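Local coordinates for dipeptidase AC. Metallo peptidase. MEROPS family M19 (Rhodobacter sphaeroides, PDB 3FDG), which probably hydrolyses dipeptides as a metal-dependent peptidase with a TIM-barrel fold and a two-metal centre, at residues P226-H231 / E343-L348; H231-A236 / L284-H289; F53-P58 / G132-E137; E254-V259 / E296-M301. One frame throughout, in Å; residues are numbered along the deposited sequence.

Contact 1 of 4, residues P226-H231 / E343-L348. With MG (magnesium ion), chain F.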
loop_
_atom_site.group_PDB
_atom_site.type_symbol
_atom_site.label_atom_id
_atom_site.label_comp_id
_atom_site.label_asym_id
_atom_site.label_seq_id
_atom_site.Cartn_x
_atom_site.Cartn_y
_atom_site.Cartn_z
ATOM N N PRO B 226 -12.597 12.645 17.948
ATOM C CA PRO B 226 -13.274 13.900 17.527
ATOM C C PRO B 226 -13.907 13.748 16.159
ATOM O O PRO B 226 -13.351 13.051 15.293
ATOM C CB PRO B 226 -12.134 14.915 17.495
ATOM C CG PRO B 226 -11.133 14.378 18.579
ATOM C CD PRO B 226 -11.172 12.892 18.283
ATOM N N LEU B 227 -15.093 14.341 15.996
ATOM C CA LEU B 227 -15.862 14.230 14.770
ATOM C C LEU B 227 -15.372 15.301 13.835
ATOM O O LEU B 227 -15.247 16.454 14.221
ATOM C CB LEU B 227 -17.370 14.467 15.007
ATOM C CG LEU B 227 -18.068 13.395 15.877
ATOM C CD1 LEU B 227 -19.532 13.752 16.003
ATOM C CD2 LEU B 227 -17.920 11.981 15.292
ATOM N N VAL B 228 -15.149 14.906 12.596
ATOM C CA VAL B 228 -14.538 15.802 11.635
ATOM C C VAL B 228 -15.265 15.785 10.315
ATOM O O VAL B 228 -15.578 14.720 9.797
ATOM C CB VAL B 228 -13.069 15.348 11.330
ATOM C CG1 VAL B 228 -12.413 16.259 10.285
ATOM C CG2 VAL B 228 -12.219 15.311 12.622
ATOM N N ALA B 229 -15.416 16.972 9.710
ATOM C CA ALA B 229 -15.957 17.080 8.349
ATOM C C ALA B 229 -14.974 17.999 7.687
ATOM O O ALA B 229 -14.878 19.173 8.052
ATOM C CB ALA B 229 -17.366 17.678 8.368
ATOM N N THR B 230 -14.187 17.458 6.772
ATOM C CA THR B 230 -13.023 18.207 6.231
ATOM C C THR B 230 -13.411 19.281 5.272
ATOM O O THR B 230 -12.625 20.202 4.999
ATOM C CB THR B 230 -12.000 17.286 5.481
ATOM O OG1 THR B 230 -12.621 16.613 4.385
ATOM C CG2 THR B 230 -11.354 16.239 6.487
ATOM N N HIS B 231 -14.596 19.146 4.728
ATOM C CA HIS B 231 -15.021 20.092 3.663
ATOM C C HIS B 231 -16.538 20.207 3.536
ATOM O O HIS B 231 -17.154 19.701 2.580
ATOM C CB HIS B 231 -14.271 19.879 2.323
ATOM C CG HIS B 231 -14.514 18.566 1.593
ATOM N ND1 HIS B 231 -14.325 17.321 2.165
ATOM C CD2 HIS B 231 -14.882 18.330 0.301
ATOM C CE1 HIS B 231 -14.577 16.381 1.266
ATOM N NE2 HIS B 231 -14.879 16.965 0.121
ATOM N N GLU B 343 -3.761 26.531 12.924
ATOM C CA GLU B 343 -3.500 25.984 14.266
ATOM C C GLU B 343 -4.608 25.064 14.644
ATOM O O GLU B 343 -4.356 24.078 15.351
ATOM C CB GLU B 343 -3.344 27.069 15.376
ATOM C CG GLU B 343 -2.127 28.001 15.176
ATOM C CD GLU B 343 -2.001 29.136 16.266
ATOM O OE1 GLU B 343 -3.048 29.534 16.868
ATOM O OE2 GLU B 343 -0.852 29.644 16.503
ATOM N N ASN B 344 -5.844 25.362 14.202
ATOM C CA ASN B 344 -6.978 24.472 14.563
ATOM C C ASN B 344 -6.832 23.082 13.948
ATOM O O ASN B 344 -7.064 22.094 14.613
ATOM C CB ASN B 344 -8.342 25.068 14.168
ATOM C CG ASN B 344 -8.778 26.197 15.128
ATOM O OD1 ASN B 344 -8.197 26.347 16.239
ATOM N ND2 ASN B 344 -9.810 26.953 14.738
ATOM N N TRP B 345 -6.414 23.003 12.697
ATOM C CA TRP B 345 -6.107 21.661 12.138
ATOM C C TRP B 345 -4.985 20.953 12.906
ATOM O O TRP B 345 -5.087 19.772 13.123
ATOM C CB TRP B 345 -5.731 21.673 10.645
ATOM C CG TRP B 345 -6.907 21.625 9.737
ATOM C CD1 TRP B 345 -7.295 22.605 8.832
ATOM C CD2 TRP B 345 -7.924 20.592 9.673
ATOM N NE1 TRP B 345 -8.463 22.244 8.200
ATOM C CE2 TRP B 345 -8.885 21.024 8.699
ATOM C CE3 TRP B 345 -8.113 19.355 10.333
ATOM C CZ2 TRP B 345 -9.996 20.258 8.351
ATOM C CZ3 TRP B 345 -9.243 18.589 10.003
ATOM C CH2 TRP B 345 -10.169 19.043 9.004
ATOM N N TYR B 346 -3.921 21.662 13.264
ATOM C CA TYR B 346 -2.818 20.958 13.906
ATOM C C TYR B 346 -3.295 20.414 15.234
ATOM O O TYR B 346 -2.926 19.327 15.594
ATOM C CB TYR B 346 -1.636 21.872 14.140
ATOM C CG TYR B 346 -1.047 22.371 12.872
ATOM C CD1 TYR B 346 -1.356 21.750 11.668
ATOM C CD2 TYR B 346 -0.116 23.423 12.872
ATOM C CE1 TYR B 346 -0.786 22.216 10.447
ATOM C CE2 TYR B 346 0.462 23.904 11.652
ATOM C CZ TYR B 346 0.119 23.253 10.462
ATOM O OH TYR B 346 0.631 23.695 9.264
ATOM N N GLY B 347 -4.048 21.217 15.981
ATOM C CA GLY B 347 -4.615 20.714 17.195
ATOM C C GLY B 347 -5.496 19.513 16.992
ATOM O O GLY B 347 -5.485 18.584 17.791
ATOM N N LEU B 348 -6.354 19.553 15.964
ATOM C CA LEU B 348 -7.252 18.439 15.679
ATOM C C LEU B 348 -6.410 17.165 15.404
ATOM O O LEU B 348 -6.714 16.055 15.893
ATOM C CB LEU B 348 -8.192 18.827 14.458
ATOM C CG LEU B 348 -8.912 17.505 14.209
ATOM C CD1 LEU B 348 -10.175 17.244 14.849
ATOM C CD2 LEU B 348 -8.548 16.574 13.042
HETATM MG MG MG F . -15.634 15.972 -1.762
HETATM O O HOH W 1 -16.870 17.846 -2.345
HETATM O O HOH W 2 -16.390 15.341 -3.956
#
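W345 sets the edge of its indole against V228, with T230 meeting the ring obliquely, apparently from the inner side of the TIM barrel. The usual helices of this fold pack outside the strands, yet helix 334-353 sends W345 and L348 to V228 and W345 to T230, beside the metal site. The meeting is entirely apolar. CG1 of V228 lies at the indole edge, near its plane, 3.8 Å from W345 CH2. The other branch reaches L348, about one turn further along the helix, tip to tip, with V228 CG2 3.6 Å from L348 CD1. The two methyls can serve different partners because CG1 is anti to the backbone N (chi1 178°) while CG2 is anti to the carbonyl carbon. P226, just before the strand, joins with its CB 4.0 Å from the same L348 CD1. With an alanine in place of V228 both branches are gone, and a gap would probably open beside the indole edge and the L348 methyls.

The indole is tied by its NE1 to M301 O, on another strand of the barrel, which limits its swing. T230 divides its duties: CG2 approaches W345 CH2 at 3.9 Å, and OG1 turns to the metal side, where it is hydrogen-bonded to D207. That same OG1 receives the N-H of H231 ND1 at 2.9 Å, 21° out of the imidazole plane, which fixes the ring's rotation. Packing against the helix runs into the second shell of the metal site. At the ring's other nitrogen, H231 NE2 binds a magnesium ion at 2.3 Å.

Contact 2 of 4, residues H231-A236 / L284-H289. With MG (magnesium ion), chain F.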
loop_
_atom_site.group_PDB
_atom_site.type_symbol
_atom_site.label_atom_id
_atom_site.label_comp_id
_atom_site.label_asym_id
_atom_site.label_seq_id
_atom_site.Cartn_x
_atom_site.Cartn_y
_atom_site.Cartn_z
ATOM N N HIS B 231 -14.596 19.146 4.728
ATOM C CA HIS B 231 -15.021 20.092 3.663
ATOM C C HIS B 231 -16.538 20.207 3.536
ATOM O O HIS B 231 -17.154 19.701 2.580
ATOM C CB HIS B 231 -14.271 19.879 2.323
ATOM C CG HIS B 231 -14.514 18.566 1.593
ATOM N ND1 HIS B 231 -14.325 17.321 2.165
ATOM C CD2 HIS B 231 -14.882 18.330 0.301
ATOM C CE1 HIS B 231 -14.577 16.381 1.266
ATOM N NE2 HIS B 231 -14.879 16.965 0.121
ATOM N N SER B 232 -17.117 20.943 4.486
ATOM C CA SER B 232 -18.580 21.102 4.571
ATOM C C SER B 232 -18.882 22.403 5.266
ATOM O O SER B 232 -18.135 22.831 6.171
ATOM C CB SER B 232 -19.236 19.967 5.413
ATOM O OG SER B 232 -19.007 18.651 4.883
ATOM N N ASN B 233 -20.013 23.002 4.881
ATOM C CA ASN B 233 -20.373 24.321 5.424
ATOM C C ASN B 233 -21.662 24.244 6.266
ATOM O O ASN B 233 -22.065 23.149 6.725
ATOM C CB ASN B 233 -20.409 25.387 4.284
ATOM C CG ASN B 233 -19.090 25.482 3.497
ATOM O OD1 ASN B 233 -18.019 25.188 4.011
ATOM N ND2 ASN B 233 -19.184 25.853 2.225
ATOM N N ALA B 234 -22.299 25.409 6.498
ATOM C CA ALA B 234 -23.408 25.520 7.434
ATOM C C ALA B 234 -24.730 25.430 6.688
ATOM O O ALA B 234 -25.026 26.282 5.828
ATOM C CB ALA B 234 -23.320 26.840 8.181
ATOM N N HIS B 235 -25.478 24.382 6.997
ATOM C CA HIS B 235 -26.782 24.125 6.385
ATOM C C HIS B 235 -27.775 25.247 6.736
ATOM O O HIS B 235 -28.659 25.559 5.940
ATOM C CB HIS B 235 -27.340 22.800 6.888
ATOM C CG HIS B 235 -28.503 22.304 6.104
ATOM N ND1 HIS B 235 -29.806 22.672 6.387
ATOM C CD2 HIS B 235 -28.564 21.441 5.057
ATOM C CE1 HIS B 235 -30.613 22.064 5.532
ATOM N NE2 HIS B 235 -29.883 21.318 4.719
ATOM N N ALA B 236 -27.607 25.844 7.924
ATOM C CA ALA B 236 -28.470 26.952 8.322
ATOM C C ALA B 236 -28.281 28.174 7.388
ATOM O O ALA B 236 -29.227 28.929 7.171
ATOM C CB ALA B 236 -28.274 27.329 9.837
ATOM N N LEU B 284 -18.049 34.738 4.438
ATOM C CA LEU B 284 -17.991 35.300 5.767
ATOM C C LEU B 284 -19.202 34.923 6.608
ATOM O O LEU B 284 -19.078 34.708 7.815
ATOM C CB LEU B 284 -17.772 36.833 5.709
ATOM C CG LEU B 284 -16.382 37.177 5.143
ATOM C CD1 LEU B 284 -16.329 38.658 4.656
ATOM C CD2 LEU B 284 -15.282 36.863 6.148
ATOM N N ARG B 285 -20.365 34.828 5.972
ATOM C CA ARG B 285 -21.558 34.344 6.656
ATOM C C ARG B 285 -21.398 32.911 7.205
ATOM O O ARG B 285 -21.736 32.639 8.350
ATOM C CB ARG B 285 -22.795 34.453 5.762
ATOM C CG ARG B 285 -24.065 34.317 6.595
ATOM C CD ARG B 285 -25.323 34.447 5.767
ATOM N NE ARG B 285 -25.486 35.814 5.338
ATOM C CZ ARG B 285 -25.442 36.222 4.074
ATOM N NH1 ARG B 285 -25.619 37.517 3.794
ATOM N NH2 ARG B 285 -25.247 35.347 3.087
ATOM N N HIS B 286 -20.878 31.989 6.384
ATOM C CA HIS B 286 -20.640 30.619 6.840
ATOM C C HIS B 286 -19.606 30.565 7.936
ATOM O O HIS B 286 -19.806 29.887 8.929
ATOM C CB HIS B 286 -20.172 29.724 5.659
ATOM C CG HIS B 286 -21.310 29.190 4.848
ATOM N ND1 HIS B 286 -21.808 29.835 3.731
ATOM C CD2 HIS B 286 -22.071 28.084 5.022
ATOM C CE1 HIS B 286 -22.820 29.135 3.244
ATOM N NE2 HIS B 286 -22.995 28.070 4.011
ATOM N N LEU B 287 -18.488 31.244 7.728
ATOM C CA LEU B 287 -17.435 31.267 8.750
ATOM C C LEU B 287 -17.977 31.778 10.096
ATOM O O LEU B 287 -17.705 31.175 11.156
ATOM C CB LEU B 287 -16.253 32.105 8.286
ATOM C CG LEU B 287 -15.305 31.475 7.280
ATOM C CD1 LEU B 287 -14.342 32.563 6.700
ATOM C CD2 LEU B 287 -14.504 30.327 7.923
ATOM N N ASP B 288 -18.771 32.866 10.042
ATOM C CA ASP B 288 -19.344 33.422 11.265
ATOM C C ASP B 288 -20.197 32.366 11.940
ATOM O O ASP B 288 -20.094 32.156 13.134
ATOM C CB ASP B 288 -20.184 34.687 11.007
ATOM C CG ASP B 288 -19.327 35.958 10.842
ATOM O OD1 ASP B 288 -18.109 35.950 11.144
ATOM O OD2 ASP B 288 -19.889 36.992 10.402
ATOM N N HIS B 289 -21.047 31.690 11.161
ATOM C CA HIS B 289 -21.981 30.746 11.741
ATOM C C HIS B 289 -21.261 29.544 12.367
ATOM O O HIS B 289 -21.605 29.098 13.489
ATOM C CB HIS B 289 -22.944 30.222 10.699
ATOM C CG HIS B 289 -24.143 29.551 11.297
ATOM N ND1 HIS B 289 -24.260 28.182 11.413
ATOM C CD2 HIS B 289 -25.254 30.073 11.863
ATOM C CE1 HIS B 289 -25.421 27.888 11.976
ATOM N NE2 HIS B 289 -26.032 29.017 12.270
HETATM MG MG MG F . -15.634 15.972 -1.762
HETATM O O HOH W 1 -16.870 17.846 -2.345
HETATM O O HOH W 2 -16.390 15.341 -3.956
#
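H286 and H289, almost one turn apart on helix 281-294, turn their imidazoles to A234 and its neighbours from two directions, with ring planes about 76° apart. The helix belongs to the outer layer of the TIM barrel, and segment 231-236 is loop that follows strand 228-229 and begins with the metal ligand H231. The two rings diverge at the first torsion. In H286 CG is anti to the carbonyl carbon (chi1 -84°), whereas in H289 it is anti to the backbone N.

H286 meets the loop with its CD2-NE2 side. The backbone nitrogen of A234 lies at the ring edge, in plane, 3.1 Å from H286 CD2, and N233 CB comes in obliquely at 3.3 Å from that carbon. Next to it H286 NE2 gives a weak hydrogen bond to A234 O, 3.3 Å long and well bent at 123°. The opposite nitrogen, ND1, is bonded to P282 in the preceding turn, and the ring is probably held mainly there, the weak bond at NE2 adding little. N233 takes its amide elsewhere: OD1 accepts the backbone N-H of N262, while L268 and L261 also pack on its side chain.

H289 meets the loop through van der Waals contact with two methyls. Its ring lies obliquely to them, meeting A236 CB at CE1 over 3.6 Å, and D246 and L249 of helix 246-254 touch it as well. A234 CB sits between both histidines, 3.6 Å from H286 CD2. It is also 3.6 Å from H289 ND1, a nitrogen this contact buries without any polar partner in the model.

Contact 3 of 4, residues F53-P58 / G132-E137. With MG (magnesium ion), chain F; MG (magnesium ion), chain E.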
loop_
_atom_site.group_PDB
_atom_site.type_symbol
_atom_site.label_atom_id
_atom_site.label_comp_id
_atom_site.label_asym_id
_atom_site.label_seq_id
_atom_site.Cartn_x
_atom_site.Cartn_y
_atom_site.Cartn_z
ATOM N N PHE B 53 -4.449 15.450 0.979
ATOM C CA PHE B 53 -4.530 15.170 -0.461
ATOM C C PHE B 53 -5.385 13.952 -0.613
ATOM O O PHE B 53 -4.977 12.845 -0.251
ATOM C CB PHE B 53 -3.124 14.938 -1.064
ATOM C CG PHE B 53 -2.354 16.203 -1.211
ATOM C CD1 PHE B 53 -2.231 16.809 -2.472
ATOM C CD2 PHE B 53 -1.788 16.826 -0.070
ATOM C CE1 PHE B 53 -1.549 18.046 -2.596
ATOM C CE2 PHE B 53 -1.109 18.018 -0.148
ATOM C CZ PHE B 53 -0.983 18.675 -1.421
ATOM N N ALA B 54 -6.568 14.159 -1.190
ATOM C CA ALA B 54 -7.564 13.075 -1.356
ATOM C C ALA B 54 -7.243 12.098 -2.479
ATOM O O ALA B 54 -6.956 12.495 -3.649
ATOM C CB ALA B 54 -8.920 13.681 -1.642
ATOM N N ILE B 55 -7.312 10.836 -2.112
ATOM C CA ILE B 55 -7.395 9.726 -3.041
ATOM C C ILE B 55 -8.909 9.528 -3.204
ATOM O O ILE B 55 -9.635 9.132 -2.289
ATOM C CB ILE B 55 -6.745 8.446 -2.522
ATOM C CG1 ILE B 55 -5.212 8.634 -2.315
ATOM C CG2 ILE B 55 -7.037 7.282 -3.499
ATOM C CD1 ILE B 55 -4.583 7.573 -1.434
ATOM N N TYR B 56 -9.383 9.796 -4.408
ATOM C CA TYR B 56 -10.789 9.790 -4.631
ATOM C C TYR B 56 -10.990 9.019 -5.931
ATOM O O TYR B 56 -10.432 9.436 -6.950
ATOM C CB TYR B 56 -11.272 11.216 -4.822
ATOM C CG TYR B 56 -12.547 11.273 -5.612
ATOM C CD1 TYR B 56 -13.708 10.689 -5.095
ATOM C CD2 TYR B 56 -12.579 11.862 -6.887
ATOM C CE1 TYR B 56 -14.904 10.693 -5.810
ATOM C CE2 TYR B 56 -13.788 11.892 -7.631
ATOM C CZ TYR B 56 -14.930 11.293 -7.061
ATOM O OH TYR B 56 -16.118 11.254 -7.730
ATOM N N VAL B 57 -11.800 7.957 -5.900
ATOM C CA VAL B 57 -11.990 7.130 -7.134
ATOM C C VAL B 57 -13.180 7.668 -7.951
ATOM O O VAL B 57 -14.316 7.589 -7.525
ATOM C CB VAL B 57 -12.165 5.641 -6.752
ATOM C CG1 VAL B 57 -12.544 4.759 -7.982
ATOM C CG2 VAL B 57 -10.894 5.138 -6.032
ATOM N N PRO B 58 -12.920 8.257 -9.140
ATOM C CA PRO B 58 -14.091 8.839 -9.791
ATOM C C PRO B 58 -15.109 7.829 -10.416
ATOM O O PRO B 58 -14.762 6.720 -10.802
ATOM C CB PRO B 58 -13.499 9.741 -10.890
ATOM C CG PRO B 58 -12.006 9.338 -10.993
ATOM C CD PRO B 58 -11.718 8.252 -9.982
ATOM N N GLY B 132 1.828 17.018 3.228
ATOM C CA GLY B 132 0.655 16.366 2.621
ATOM C C GLY B 132 0.233 15.231 3.559
ATOM O O GLY B 132 1.087 14.444 3.967
ATOM N N ILE B 133 -1.075 15.117 3.806
ATOM C CA ILE B 133 -1.652 13.982 4.553
ATOM C C ILE B 133 -2.365 13.115 3.513
ATOM O O ILE B 133 -3.128 13.638 2.675
ATOM C CB ILE B 133 -2.707 14.424 5.597
ATOM C CG1 ILE B 133 -2.129 15.238 6.761
ATOM C CG2 ILE B 133 -3.455 13.141 6.214
ATOM C CD1 ILE B 133 -0.711 14.836 7.156
ATOM N N MET B 134 -2.069 11.815 3.525
ATOM C CA MET B 134 -2.763 10.893 2.633
ATOM C C MET B 134 -4.159 10.614 3.179
ATOM O O MET B 134 -4.332 10.017 4.291
ATOM C CB MET B 134 -1.926 9.597 2.396
ATOM C CG MET B 134 -2.585 8.561 1.443
ATOM S SD MET B 134 -1.649 6.920 1.346
ATOM C CE MET B 134 -0.040 7.486 0.676
ATOM N N HIS B 135 -5.136 11.008 2.347
ATOM C CA HIS B 135 -6.569 10.975 2.638
ATOM C C HIS B 135 -7.312 10.131 1.586
ATOM O O HIS B 135 -6.963 10.118 0.419
ATOM C CB HIS B 135 -7.145 12.413 2.698
ATOM C CG HIS B 135 -8.641 12.437 2.825
ATOM N ND1 HIS B 135 -9.266 12.178 4.017
ATOM C CD2 HIS B 135 -9.634 12.622 1.909
ATOM C CE1 HIS B 135 -10.579 12.223 3.850
ATOM N NE2 HIS B 135 -10.827 12.464 2.575
ATOM N N MET B 136 -8.298 9.339 2.011
ATOM C CA MET B 136 -9.093 8.580 1.063
ATOM C C MET B 136 -10.523 9.096 1.160
ATOM O O MET B 136 -11.094 9.100 2.241
ATOM C CB MET B 136 -9.088 7.078 1.416
ATOM C CG MET B 136 -9.827 6.161 0.438
ATOM S SD MET B 136 -9.474 4.348 0.782
ATOM C CE MET B 136 -7.796 4.315 0.145
ATOM N N GLU B 137 -11.075 9.516 0.029
ATOM C CA GLU B 137 -12.430 10.097 -0.019
ATOM C C GLU B 137 -13.406 9.061 -0.586
ATOM O O GLU B 137 -13.485 8.884 -1.809
ATOM C CB GLU B 137 -12.426 11.376 -0.890
ATOM C CG GLU B 137 -13.854 11.977 -1.132
ATOM C CD GLU B 137 -13.818 13.367 -1.729
ATOM O OE1 GLU B 137 -12.865 13.713 -2.427
ATOM O OE2 GLU B 137 -14.740 14.137 -1.478
HETATM MG MG MG F . -15.634 15.972 -1.762
HETATM MG MG MG E . -12.410 15.441 -3.328
HETATM O O HOH W 3 -13.247 6.805 -3.631
HETATM O O HOH W 4 -13.425 14.686 -4.945
HETATM O O HOH W 1 -16.870 17.846 -2.345
HETATM O O HOH W 2 -16.390 15.341 -3.956
#
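F53 against I133 and I55 against M134 make the close-packed half of this pairing, where strands 48-56 and 130-137 run parallel in the TIM barrel. F53 N bonds to I133 O at 2.8 Å and I55 N to H135 O at 2.7 Å, both nearly straight. Between them H135 N reaches F53 O over 3.2 Å, a longer bond whose donor stands 42° out of the carbonyl plane. I55 CD1 packs on M134 CG at 3.6 Å, on the face covered by helix 87-108. G132 lies against the F53 ring, where a side chain would be tight.

Toward the C-terminal ends of the strands the pairing gives way to water and metal. E137 N still bonds to I55 O in an almost linear bond, but beyond it water 3 takes over, bridging V57 N and E137 O. On the face shared by A54, Y56 and H135, E137 runs out extended, with CG anti to the backbone N (chi1 174°). Y56 lies beside it, ring and carboxylate planes 59° apart. The carboxylate spans the two-metal site: H11 and D13 share one magnesium ion with E137 OE1 (2.0 Å), H210 and H231 the other with E137 OE2 (2.1 Å).

Contact 4 of 4, residues E254-V259 / E296-M301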
loop_
_atom_site.group_PDB
_atom_site.type_symbol
_atom_site.label_atom_id
_atom_site.label_comp_id
_atom_site.label_asym_id
_atom_site.label_seq_id
_atom_site.Cartn_x
_atom_site.Cartn_y
_atom_site.Cartn_z
ATOM N N GLU B 254 -19.240 19.016 20.695
ATOM C CA GLU B 254 -19.121 18.217 21.918
ATOM C C GLU B 254 -17.943 17.224 21.865
ATOM O O GLU B 254 -17.201 17.086 22.843
ATOM C CB GLU B 254 -20.422 17.504 22.259
ATOM C CG GLU B 254 -20.406 16.980 23.667
ATOM C CD GLU B 254 -21.626 16.142 23.995
ATOM O OE1 GLU B 254 -22.642 16.214 23.253
ATOM O OE2 GLU B 254 -21.566 15.402 25.009
ATOM N N SER B 255 -17.693 16.643 20.687
ATOM C CA SER B 255 -16.603 15.676 20.521
ATOM C C SER B 255 -15.229 16.364 20.376
ATOM O O SER B 255 -14.231 15.667 20.147
ATOM C CB SER B 255 -16.875 14.873 19.256
ATOM O OG SER B 255 -16.580 15.681 18.109
ATOM N N ARG B 256 -15.176 17.709 20.521
ATOM C CA ARG B 256 -13.940 18.488 20.254
ATOM C C ARG B 256 -13.375 18.267 18.818
ATOM O O ARG B 256 -12.171 18.169 18.595
ATOM C CB ARG B 256 -12.849 18.213 21.340
ATOM C CG ARG B 256 -13.362 18.212 22.818
ATOM C CD ARG B 256 -12.222 18.837 23.689
ATOM N NE ARG B 256 -11.692 19.910 22.831
ATOM C CZ ARG B 256 -10.482 20.465 22.840
ATOM N NH1 ARG B 256 -9.554 20.126 23.747
ATOM N NH2 ARG B 256 -10.223 21.391 21.910
ATOM N N GLY B 257 -14.271 18.232 17.841
ATOM C CA GLY B 257 -13.912 17.996 16.442
ATOM C C GLY B 257 -13.536 19.212 15.605
ATOM O O GLY B 257 -12.953 20.158 16.114
ATOM N N MET B 258 -13.903 19.210 14.332
ATOM C CA MET B 258 -13.331 20.191 13.393
ATOM C C MET B 258 -14.212 20.219 12.154
ATOM O O MET B 258 -14.713 19.146 11.736
ATOM C CB MET B 258 -11.894 19.731 12.956
ATOM C CG MET B 258 -11.075 20.762 12.107
ATOM S SD MET B 258 -10.764 22.377 12.938
ATOM C CE MET B 258 -9.782 23.081 11.601
ATOM N N VAL B 259 -14.343 21.409 11.552
ATOM C CA VAL B 259 -15.035 21.558 10.284
ATOM C C VAL B 259 -14.199 22.455 9.407
ATOM O O VAL B 259 -13.775 23.542 9.845
ATOM C CB VAL B 259 -16.426 22.206 10.449
ATOM C CG1 VAL B 259 -17.052 22.452 9.073
ATOM C CG2 VAL B 259 -17.355 21.258 11.187
ATOM N N GLU B 296 -14.195 28.950 18.289
ATOM C CA GLU B 296 -12.999 29.446 17.607
ATOM C C GLU B 296 -11.951 28.371 17.393
ATOM O O GLU B 296 -11.108 28.535 16.504
ATOM C CB GLU B 296 -12.321 30.578 18.400
ATOM C CG GLU B 296 -13.082 31.921 18.297
ATOM C CD GLU B 296 -12.289 33.069 18.928
ATOM O OE1 GLU B 296 -11.342 32.779 19.709
ATOM O OE2 GLU B 296 -12.608 34.250 18.621
ATOM N N ASP B 297 -11.954 27.328 18.212
ATOM C CA ASP B 297 -10.962 26.232 18.078
ATOM C C ASP B 297 -11.347 25.110 17.100
ATOM O O ASP B 297 -10.585 24.171 16.927
ATOM C CB ASP B 297 -10.678 25.552 19.428
ATOM C CG ASP B 297 -10.145 26.511 20.481
ATOM O OD1 ASP B 297 -9.429 27.469 20.147
ATOM O OD2 ASP B 297 -10.446 26.297 21.669
ATOM N N HIS B 298 -12.520 25.173 16.473
ATOM C CA HIS B 298 -13.043 23.980 15.792
ATOM C C HIS B 298 -13.401 24.265 14.332
ATOM O O HIS B 298 -14.167 23.544 13.706
ATOM C CB HIS B 298 -14.212 23.419 16.602
ATOM C CG HIS B 298 -13.802 22.968 17.965
ATOM N ND1 HIS B 298 -14.140 23.654 19.113
ATOM C CD2 HIS B 298 -13.004 21.949 18.359
ATOM C CE1 HIS B 298 -13.583 23.067 20.160
ATOM N NE2 HIS B 298 -12.886 22.033 19.730
ATOM N N VAL B 299 -12.784 25.304 13.793
ATOM C CA VAL B 299 -13.082 25.673 12.406
ATOM C C VAL B 299 -11.764 25.933 11.656
ATOM O O VAL B 299 -10.845 26.529 12.217
ATOM C CB VAL B 299 -14.017 26.945 12.367
ATOM C CG1 VAL B 299 -14.295 27.399 10.887
ATOM C CG2 VAL B 299 -15.368 26.673 13.086
ATOM N N GLY B 300 -11.667 25.443 10.419
ATOM C CA GLY B 300 -10.585 25.853 9.527
ATOM C C GLY B 300 -10.997 25.854 8.067
ATOM O O GLY B 300 -12.193 25.981 7.749
ATOM N N MET B 301 -10.014 25.726 7.179
ATOM C CA MET B 301 -10.303 25.686 5.737
ATOM C C MET B 301 -10.382 24.236 5.258
ATOM O O MET B 301 -9.591 23.394 5.715
ATOM C CB MET B 301 -9.206 26.435 4.965
ATOM C CG MET B 301 -8.954 27.870 5.475
ATOM S SD MET B 301 -10.323 28.996 5.202
ATOM C CE MET B 301 -10.877 29.323 6.926
#
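V259 is bonded through both its N-H and its C=O to the strand next to it, in the parallel pairing of 258-261 with 299-301 that forms part of the TIM barrel. Its N-H goes to H298 O at 3.0 Å, somewhat bent at 143°, and V259 O receives G300 N at 2.9 Å in a much straighter bond. Before the strand, R256 takes a positive phi (56°) in a Schellman motif that closes helix 246-254 and turns the chain into the sheet.

That turn brings the R256 side chain to H298. The flat groups stand almost perpendicular, 85° apart, with H298 NE2 at the guanidinium edge, 3.5 Å from R256 NH2. D297 CB lies over one face of the imidazole, toward its rim, while D297's carboxylate pairs with K339. H298 ND1 is hydrogen-bonded to L294 O at the end of helix 281-294, which fixes the ring. Were H298 an alanine, L294 O would probably lose this side-chain partner and the R256 guanidinium would be left freer to swing.

V259 and V299 point away from M258, toward L294 of helix 281-294. M258 instead faces W345 and L348 of helix 334-353. Bent at chi2, it lays its terminal methyl along the neighbouring backbone at G300, where any CB would collide with it: M258 CE is 3.2 Å from G300 N.

Along the chain contact 3 comes first and closes before the others begin. Contact 1 then spans a long loop that contains both contact 2 and contact 4, whose segments alternate. Contacts 1 and 4 are closest, with centres about 6 Å apart: they share the sheet of strands 228-229, 258-261 and 299-301, and N344 of helix 334-353 bonds to E296 O and V299 O. Contact 2, about 15 Å between centres from contact 1, shares H231 with it and lies on the helix that leads into strand 299-301. Contact 3 lies about 23 Å from contact 2 between centres, yet E137 and H231 bind the same magnesium ion. The metal site thus joins separate strands of one barrel.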